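Local coordinates for probable oxidoreductase (Mycobacterium abscessus, PDB 4EYE), which probably acts as an oxidoreductase of the medium-chain dehydrogenase/reductase superfamily, related to quinone oxidoreductases, at residues N49-V60 / Y114-I125; P129-L140 / V305-R316. All coordinates share one frame; numbering follows the deposited sequence.

Interaction 1: residues N49-V60 / Y114-I125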
# COMPACT_ATOMS: atom_id res chain seq x y z
N ASN A 49 27.37 -2.39 3.21
CA ASN A 49 26.13 -2.13 3.92
C ASN A 49 24.92 -2.06 2.97
O ASN A 49 24.00 -1.31 3.22
CB ASN A 49 26.29 -0.86 4.79
CG ASN A 49 25.10 -0.64 5.74
OD1 ASN A 49 24.61 -1.57 6.38
ND2 ASN A 49 24.64 0.63 5.84
N VAL A 50 24.94 -2.80 1.88
CA VAL A 50 23.80 -2.84 0.98
C VAL A 50 23.43 -4.26 0.59
O VAL A 50 24.25 -5.17 0.60
CB VAL A 50 23.95 -1.99 -0.31
CG1 VAL A 50 24.01 -0.51 0.01
CG2 VAL A 50 25.16 -2.39 -1.09
N VAL A 51 22.15 -4.44 0.33
CA VAL A 51 21.62 -5.70 -0.15
C VAL A 51 21.13 -5.37 -1.53
O VAL A 51 20.35 -4.44 -1.72
CB VAL A 51 20.44 -6.20 0.68
CG1 VAL A 51 19.91 -7.51 0.09
CG2 VAL A 51 20.85 -6.35 2.15
N VAL A 52 21.61 -6.12 -2.52
CA VAL A 52 21.16 -5.96 -3.89
C VAL A 52 20.15 -7.07 -4.14
O VAL A 52 20.44 -8.23 -3.86
CB VAL A 52 22.34 -6.04 -4.88
CG1 VAL A 52 21.83 -6.00 -6.31
CG2 VAL A 52 23.36 -4.92 -4.58
N VAL A 53 18.99 -6.68 -4.65
CA VAL A 53 17.85 -7.59 -4.95
C VAL A 53 17.62 -7.58 -6.46
O VAL A 53 17.52 -6.49 -7.06
CB VAL A 53 16.55 -7.13 -4.26
CG1 VAL A 53 15.39 -8.09 -4.54
CG2 VAL A 53 16.71 -7.06 -2.73
N ASP A 54 17.54 -8.77 -7.06
CA ASP A 54 17.01 -8.94 -8.39
C ASP A 54 15.48 -8.84 -8.34
O ASP A 54 14.78 -9.70 -7.78
CB ASP A 54 17.41 -10.31 -9.03
CG ASP A 54 18.88 -10.36 -9.41
OD1 ASP A 54 19.62 -9.38 -9.21
OD2 ASP A 54 19.34 -11.40 -9.90
N VAL A 55 14.96 -7.79 -8.97
CA VAL A 55 13.54 -7.44 -8.83
C VAL A 55 12.73 -8.38 -9.71
O VAL A 55 12.99 -8.46 -10.92
CB VAL A 55 13.29 -5.95 -9.21
CG1 VAL A 55 11.81 -5.58 -9.16
CG2 VAL A 55 14.09 -5.02 -8.29
N LYS A 56 11.76 -9.07 -9.10
CA LYS A 56 10.76 -9.84 -9.85
C LYS A 56 9.41 -9.16 -9.96
O LYS A 56 8.64 -9.46 -10.83
CB LYS A 56 10.59 -11.25 -9.23
CG LYS A 56 11.94 -11.99 -9.08
CD LYS A 56 12.49 -12.41 -10.45
CE LYS A 56 13.93 -12.93 -10.34
NZ LYS A 56 14.49 -13.11 -11.70
N ALA A 57 9.08 -8.29 -9.00
CA ALA A 57 7.89 -7.52 -9.10
C ALA A 57 8.15 -6.16 -8.40
O ALA A 57 8.69 -6.13 -7.30
CB ALA A 57 6.69 -8.29 -8.50
N ALA A 58 7.80 -5.08 -9.05
CA ALA A 58 7.89 -3.71 -8.49
C ALA A 58 6.49 -3.18 -8.30
O ALA A 58 5.71 -3.09 -9.25
CB ALA A 58 8.65 -2.79 -9.44
N GLY A 59 6.16 -2.78 -7.09
CA GLY A 59 4.85 -2.23 -6.85
C GLY A 59 4.68 -0.85 -7.44
O GLY A 59 5.62 -0.06 -7.46
N VAL A 60 3.48 -0.58 -7.94
CA VAL A 60 3.04 0.77 -8.29
C VAL A 60 2.19 1.27 -7.10
O VAL A 60 1.23 0.59 -6.64
CB VAL A 60 2.27 0.75 -9.62
CG1 VAL A 60 1.74 2.15 -10.00
CG2 VAL A 60 3.20 0.21 -10.72
N TYR A 114 11.65 0.66 -10.00
CA TYR A 114 11.24 0.32 -11.36
C TYR A 114 12.46 -0.07 -12.20
O TYR A 114 12.85 0.65 -13.12
CB TYR A 114 10.43 1.43 -12.04
CG TYR A 114 9.11 1.87 -11.44
CD1 TYR A 114 8.52 1.22 -10.39
CD2 TYR A 114 8.43 2.96 -11.99
CE1 TYR A 114 7.31 1.65 -9.84
CE2 TYR A 114 7.24 3.42 -11.47
CZ TYR A 114 6.66 2.74 -10.40
OH TYR A 114 5.48 3.20 -9.90
N ALA A 115 13.10 -1.16 -11.81
CA ALA A 115 14.43 -1.49 -12.31
C ALA A 115 14.68 -3.01 -12.16
O ALA A 115 14.00 -3.67 -11.40
CB ALA A 115 15.51 -0.73 -11.54
N GLU A 116 15.64 -3.53 -12.91
CA GLU A 116 15.95 -4.96 -12.85
C GLU A 116 16.61 -5.32 -11.55
O GLU A 116 16.49 -6.44 -11.11
CB GLU A 116 16.82 -5.36 -14.05
CG GLU A 116 16.02 -5.28 -15.34
CD GLU A 116 16.81 -5.52 -16.61
OE1 GLU A 116 18.06 -5.32 -16.66
OE2 GLU A 116 16.13 -5.85 -17.59
N ARG A 117 17.36 -4.38 -10.97
CA ARG A 117 17.96 -4.58 -9.65
C ARG A 117 17.84 -3.31 -8.79
O ARG A 117 17.80 -2.19 -9.32
CB ARG A 117 19.45 -4.95 -9.74
CG ARG A 117 19.75 -6.17 -10.59
CD ARG A 117 21.25 -6.48 -10.56
NE ARG A 117 21.62 -7.35 -11.65
CZ ARG A 117 22.86 -7.70 -11.95
NH1 ARG A 117 23.89 -7.26 -11.23
NH2 ARG A 117 23.06 -8.52 -12.96
N VAL A 118 17.79 -3.52 -7.48
CA VAL A 118 17.71 -2.44 -6.53
C VAL A 118 18.67 -2.69 -5.33
O VAL A 118 18.87 -3.83 -4.90
CB VAL A 118 16.25 -2.23 -6.06
CG1 VAL A 118 15.75 -3.41 -5.22
CG2 VAL A 118 16.06 -0.87 -5.38
N ALA A 119 19.32 -1.62 -4.87
CA ALA A 119 20.21 -1.67 -3.71
C ALA A 119 19.46 -1.06 -2.55
O ALA A 119 18.90 0.02 -2.70
CB ALA A 119 21.50 -0.87 -3.97
N VAL A 120 19.37 -1.73 -1.42
CA VAL A 120 18.66 -1.18 -0.27
C VAL A 120 19.40 -1.51 1.01
O VAL A 120 20.23 -2.42 1.04
CB VAL A 120 17.23 -1.68 -0.11
CG1 VAL A 120 16.44 -1.60 -1.42
CG2 VAL A 120 17.18 -3.06 0.50
N ALA A 121 19.10 -0.76 2.06
CA ALA A 121 19.76 -0.97 3.35
C ALA A 121 19.25 -2.31 3.90
O ALA A 121 18.09 -2.69 3.68
CB ALA A 121 19.43 0.19 4.30
N PRO A 122 20.11 -3.02 4.62
CA PRO A 122 19.67 -4.28 5.25
C PRO A 122 18.46 -4.10 6.15
O PRO A 122 17.63 -4.97 6.19
CB PRO A 122 20.89 -4.70 6.08
CG PRO A 122 22.03 -4.08 5.38
CD PRO A 122 21.56 -2.82 4.73
N SER A 123 18.32 -2.94 6.79
CA SER A 123 17.16 -2.71 7.64
C SER A 123 15.86 -2.59 6.81
O SER A 123 14.77 -2.59 7.37
CB SER A 123 17.36 -1.40 8.37
OG SER A 123 17.42 -0.36 7.39
N ASN A 124 15.98 -2.44 5.48
CA ASN A 124 14.80 -2.28 4.61
C ASN A 124 14.44 -3.60 3.84
O ASN A 124 13.81 -3.55 2.75
CB ASN A 124 15.10 -1.14 3.60
CG ASN A 124 15.21 0.23 4.28
OD1 ASN A 124 15.49 0.31 5.47
ND2 ASN A 124 14.98 1.31 3.52
N ILE A 125 14.86 -4.73 4.38
CA ILE A 125 14.65 -6.03 3.75
C ILE A 125 13.77 -6.85 4.68
O ILE A 125 14.01 -6.85 5.88
CB ILE A 125 15.99 -6.78 3.53
CG1 ILE A 125 16.80 -6.11 2.42
CG2 ILE A 125 15.74 -8.25 3.21
CD1 ILE A 125 16.15 -6.27 1.01
O HOH W 1 15.10 -8.48 -12.40
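Ile125 lays its CG1 branch against Val51, with CG1 4.0 Å from Val51 CB. The two side chains meet at a slant. One step along, Ile125 CD1 reaches Val53 CG2 tip to tip at 3.9 Å. Both chi torsions of Ile125 are near -70°, and this bend carries CD1 on to Val53. Val118 CG1 continues the row and touches both Val53 CB and Val55 CG2, the latter at 3.8 Å. Val118 has chi1 68°, which places CG1 between its backbone N and carbonyl carbon. Val105 of strand 104-108 also touches Val53 and Ile125 on this face.

Strands 51-55 and 117-120 run antiparallel, their axes 153° apart. Val51 and Val120 form one hydrogen-bonded pair, and Val53 and Val118 form the next. Each of these pairs makes two backbone bonds, and Val55 N to Glu116 O adds a fifth. Water 1 donates to both Val55 O and Glu116 O and bridges the end of the ladder. Beyond it, Lys56 and Ala57 make a classic beta bulge against Ala87. The chain turns a corner there. Tyr114 then turns its ring edge to Gly59 O, with CE1 3.4 Å from that oxygen.

On the other face, Asp54 and Arg117 lie side by side and point the same way. Asp54 OD1 is 3.8 Å from Arg117 NE, a long salt bridge with the oxygen well out of the guanidinium plane. Asp54 OD2 has its stronger partner in Arg91. This pairing belongs to the GroES-like domain. Its chemistry implies that backbone bonds and the packing of valines with Ile125 hold the strands together, while the Asp54-Arg117 pair probably adds some charge attraction, with no N-H of Arg117 pointing at OD1.

Interaction 2: residues P129-L140 / V305-R316; sequences PPQLDDAEAVAL and VAEGMRPPVSAR
Asp133 OD2 is gripped by both terminal nitrogens of Arg316. NH2 donates at 2.9 Å to the syn lone pair of OD2. NH1 donates to the same OD2 at 3.2 Å, from above the carboxylate plane; together they make a salt bridge. The oxygen sits at the guanidinium edge, and the two flat groups are almost perpendicular, 87° apart. Ala135 CB covers one guanidinium face, 3.4 Å from Arg316 CZ and over the centre of the group. The extended Arg316 chain brings this end to the start of helix 134-140.

The other oxygen, Asp133 OD1, accepts from Glu136 N at 2.8 Å. Asp133 N in turn donates to Glu136 OE1. Together they form a capping box with Asp133 as N-cap, so the Asp133 carboxylate caps the helix with OD1 and holds Arg316 with OD2. The two bonds from Arg316 may favour the charged form of Asp133. Water 3 links Glu136 OE2 to Pro311 O.

Segment 305-316 leaves helix 293-306 through a Schellman motif at Gly308 and runs on into strand 313-318. Met309 and Pro312 of this connection also touch helix 171-182. On the way, Pro311 packs on helix 134-140, its CB 3.8 Å from Ala139 CB and its CG equally near Leu140 CD2. Tyr144 of helix 143-154 also touches Pro311.

At the other end, Leu132 and Val305 meet tip to tip, CD2 to CG1 at 3.6 Å. Leu132 CD2 also rests on Arg310 CD. Arg310 bends at chi2 (-67°), and its NH1 donates to Val305 O and Met309 O, which fixes the guanidinium. Gln131 CB sits over one face of that group, toward its rim. Gln131 NE2 comes 3.3 Å from Ala306 CA.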
# COMPACT_ATOMS: atom_id res chain seq x y z
N PRO A 129 6.79 -14.04 2.58
CA PRO A 129 6.04 -15.20 3.11
C PRO A 129 6.02 -16.34 2.09
O PRO A 129 5.81 -16.10 0.88
CB PRO A 129 4.66 -14.64 3.34
CG PRO A 129 4.89 -13.19 3.65
CD PRO A 129 6.03 -12.78 2.78
N PRO A 130 6.31 -17.56 2.54
CA PRO A 130 6.43 -18.64 1.54
C PRO A 130 5.15 -18.94 0.79
O PRO A 130 5.22 -19.52 -0.29
CB PRO A 130 6.89 -19.85 2.35
CG PRO A 130 6.56 -19.56 3.76
CD PRO A 130 6.60 -18.03 3.91
N GLN A 131 4.00 -18.55 1.32
CA GLN A 131 2.74 -18.83 0.63
C GLN A 131 2.50 -17.91 -0.59
O GLN A 131 1.61 -18.19 -1.41
CB GLN A 131 1.55 -18.67 1.60
CG GLN A 131 1.58 -19.66 2.78
CD GLN A 131 2.18 -19.09 4.05
OE1 GLN A 131 2.95 -18.15 4.03
NE2 GLN A 131 1.83 -19.69 5.17
N LEU A 132 3.28 -16.82 -0.71
CA LEU A 132 3.00 -15.78 -1.70
C LEU A 132 3.94 -15.86 -2.88
O LEU A 132 5.16 -16.15 -2.74
CB LEU A 132 3.08 -14.37 -1.04
CG LEU A 132 2.14 -14.09 0.14
CD1 LEU A 132 2.30 -12.63 0.57
CD2 LEU A 132 0.68 -14.43 -0.18
N ASP A 133 3.43 -15.51 -4.05
CA ASP A 133 4.33 -15.22 -5.14
C ASP A 133 4.89 -13.78 -5.00
O ASP A 133 4.49 -13.05 -4.11
CB ASP A 133 3.69 -15.49 -6.52
CG ASP A 133 2.67 -14.46 -6.94
OD1 ASP A 133 2.65 -13.31 -6.43
OD2 ASP A 133 1.88 -14.80 -7.84
N ASP A 134 5.84 -13.41 -5.86
CA ASP A 134 6.53 -12.10 -5.75
C ASP A 134 5.62 -10.88 -5.93
O ASP A 134 5.81 -9.89 -5.26
CB ASP A 134 7.76 -12.03 -6.69
CG ASP A 134 8.82 -13.01 -6.26
OD1 ASP A 134 8.85 -13.44 -5.09
OD2 ASP A 134 9.65 -13.36 -7.08
N ALA A 135 4.65 -10.97 -6.82
CA ALA A 135 3.64 -9.89 -6.95
C ALA A 135 2.79 -9.72 -5.67
O ALA A 135 2.54 -8.61 -5.20
CB ALA A 135 2.75 -10.14 -8.14
N GLU A 136 2.30 -10.83 -5.14
CA GLU A 136 1.53 -10.80 -3.90
C GLU A 136 2.38 -10.28 -2.75
O GLU A 136 1.88 -9.51 -1.92
CB GLU A 136 0.97 -12.19 -3.59
CG GLU A 136 -0.10 -12.69 -4.59
CD GLU A 136 -0.40 -14.21 -4.40
OE1 GLU A 136 0.49 -14.97 -3.97
OE2 GLU A 136 -1.56 -14.56 -4.60
N ALA A 137 3.65 -10.66 -2.73
CA ALA A 137 4.59 -10.22 -1.70
C ALA A 137 4.85 -8.72 -1.82
O ALA A 137 4.76 -7.96 -0.83
CB ALA A 137 5.91 -10.97 -1.79
N VAL A 138 5.11 -8.24 -3.03
CA VAL A 138 5.35 -6.76 -3.16
C VAL A 138 4.12 -5.99 -2.74
O VAL A 138 4.21 -4.88 -2.14
CB VAL A 138 5.94 -6.33 -4.55
CG1 VAL A 138 4.81 -6.21 -5.60
CG2 VAL A 138 6.75 -5.01 -4.41
N ALA A 139 2.94 -6.57 -2.99
CA ALA A 139 1.71 -5.91 -2.67
C ALA A 139 1.56 -5.64 -1.16
O ALA A 139 0.96 -4.65 -0.78
CB ALA A 139 0.52 -6.72 -3.19
N LEU A 140 2.11 -6.53 -0.34
CA LEU A 140 2.16 -6.37 1.10
C LEU A 140 2.90 -5.11 1.54
O LEU A 140 2.58 -4.54 2.57
CB LEU A 140 2.87 -7.54 1.80
CG LEU A 140 2.22 -8.89 1.97
CD1 LEU A 140 3.16 -9.86 2.72
CD2 LEU A 140 0.84 -8.82 2.66
N VAL A 305 -1.38 -14.19 6.28
CA VAL A 305 -1.11 -14.94 5.05
C VAL A 305 -1.17 -16.46 5.28
O VAL A 305 -1.78 -17.18 4.48
CB VAL A 305 0.26 -14.54 4.43
CG1 VAL A 305 0.65 -15.51 3.29
CG2 VAL A 305 0.23 -13.08 3.92
N ALA A 306 -0.58 -16.95 6.40
CA ALA A 306 -0.71 -18.35 6.77
C ALA A 306 -2.17 -18.76 6.89
O ALA A 306 -2.52 -19.85 6.49
CB ALA A 306 0.03 -18.65 8.09
N GLU A 307 -3.00 -17.87 7.41
CA GLU A 307 -4.40 -18.16 7.63
C GLU A 307 -5.24 -18.03 6.36
O GLU A 307 -6.41 -18.47 6.34
CB GLU A 307 -4.95 -17.25 8.75
CG GLU A 307 -4.33 -17.58 10.09
CD GLU A 307 -4.73 -16.58 11.18
OE1 GLU A 307 -5.43 -15.58 10.87
OE2 GLU A 307 -4.40 -16.84 12.36
N GLY A 308 -4.64 -17.52 5.30
CA GLY A 308 -5.22 -17.57 3.94
C GLY A 308 -5.26 -16.25 3.19
O GLY A 308 -5.70 -16.22 2.05
N MET A 309 -4.83 -15.16 3.80
CA MET A 309 -4.92 -13.88 3.11
C MET A 309 -4.02 -13.85 1.86
O MET A 309 -2.84 -14.16 1.93
CB MET A 309 -4.56 -12.71 4.05
CG MET A 309 -4.84 -11.33 3.48
SD MET A 309 -4.43 -10.01 4.66
CE MET A 309 -2.64 -10.05 4.68
N ARG A 310 -4.58 -13.45 0.74
CA ARG A 310 -3.83 -13.31 -0.48
C ARG A 310 -4.11 -11.93 -1.07
O ARG A 310 -5.23 -11.66 -1.54
CB ARG A 310 -4.23 -14.42 -1.50
CG ARG A 310 -3.92 -15.83 -1.09
CD ARG A 310 -2.42 -16.10 -0.99
NE ARG A 310 -2.18 -17.47 -0.57
CZ ARG A 310 -2.13 -17.88 0.70
NH1 ARG A 310 -2.28 -17.03 1.72
NH2 ARG A 310 -1.94 -19.18 0.96
N PRO A 311 -3.15 -11.03 -1.01
CA PRO A 311 -3.32 -9.72 -1.65
C PRO A 311 -3.68 -9.82 -3.12
O PRO A 311 -2.94 -10.46 -3.90
CB PRO A 311 -1.93 -9.07 -1.49
CG PRO A 311 -1.34 -9.73 -0.30
CD PRO A 311 -1.82 -11.16 -0.37
N PRO A 312 -4.82 -9.23 -3.52
CA PRO A 312 -5.19 -9.23 -4.96
C PRO A 312 -4.25 -8.39 -5.82
O PRO A 312 -3.97 -7.25 -5.48
CB PRO A 312 -6.61 -8.66 -4.99
CG PRO A 312 -7.08 -8.60 -3.57
CD PRO A 312 -5.87 -8.65 -2.66
N VAL A 313 -3.77 -8.98 -6.89
CA VAL A 313 -2.96 -8.30 -7.86
C VAL A 313 -3.70 -8.31 -9.20
O VAL A 313 -3.91 -9.37 -9.79
CB VAL A 313 -1.57 -8.95 -8.04
CG1 VAL A 313 -0.78 -8.15 -9.07
CG2 VAL A 313 -0.83 -8.96 -6.69
N SER A 314 -4.11 -7.12 -9.65
CA SER A 314 -5.06 -7.04 -10.77
C SER A 314 -4.33 -6.93 -12.12
O SER A 314 -4.89 -7.31 -13.16
CB SER A 314 -6.00 -5.86 -10.56
OG SER A 314 -5.28 -4.62 -10.46
N ALA A 315 -3.08 -6.48 -12.10
CA ALA A 315 -2.29 -6.30 -13.29
C ALA A 315 -0.79 -6.51 -13.01
O ALA A 315 -0.27 -6.04 -11.99
CB ALA A 315 -2.49 -4.90 -13.85
N ARG A 316 -0.12 -7.20 -13.96
CA ARG A 316 1.31 -7.35 -13.95
C ARG A 316 1.79 -6.92 -15.32
O ARG A 316 1.57 -7.60 -16.31
CB ARG A 316 1.72 -8.78 -13.60
CG ARG A 316 1.00 -9.36 -12.41
CD ARG A 316 1.58 -10.66 -11.93
NE ARG A 316 0.72 -11.29 -10.94
CZ ARG A 316 1.10 -12.32 -10.17
NH1 ARG A 316 2.30 -12.82 -10.30
NH2 ARG A 316 0.26 -12.84 -9.29
O HOH W 2 0.04 -20.49 -1.30
O HOH W 3 -3.36 -12.96 -5.10

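Overall arrangement
Interactions 1 and 2 both reach the same mixed sheet but differ in chemistry. Interaction 1 is strand on strand, with a regular backbone ladder and a mostly buried valine face. Interaction 2 joins a helix and its leading turn to a connection between helix and strand, and its hydrogen bonds across the segments come from side chains. Both are partly buried. The centre of interaction 2 lies about 12 Å from the chain centre, that of interaction 1 about 17 Å. The two contacts touch: Lys56 CB is 3.2 Å from Asp134 OD2, and Val138 packs against Ala57 and Gly59. Strand 337-341 pairs with both 57-59 and 313-318, so it connects the two.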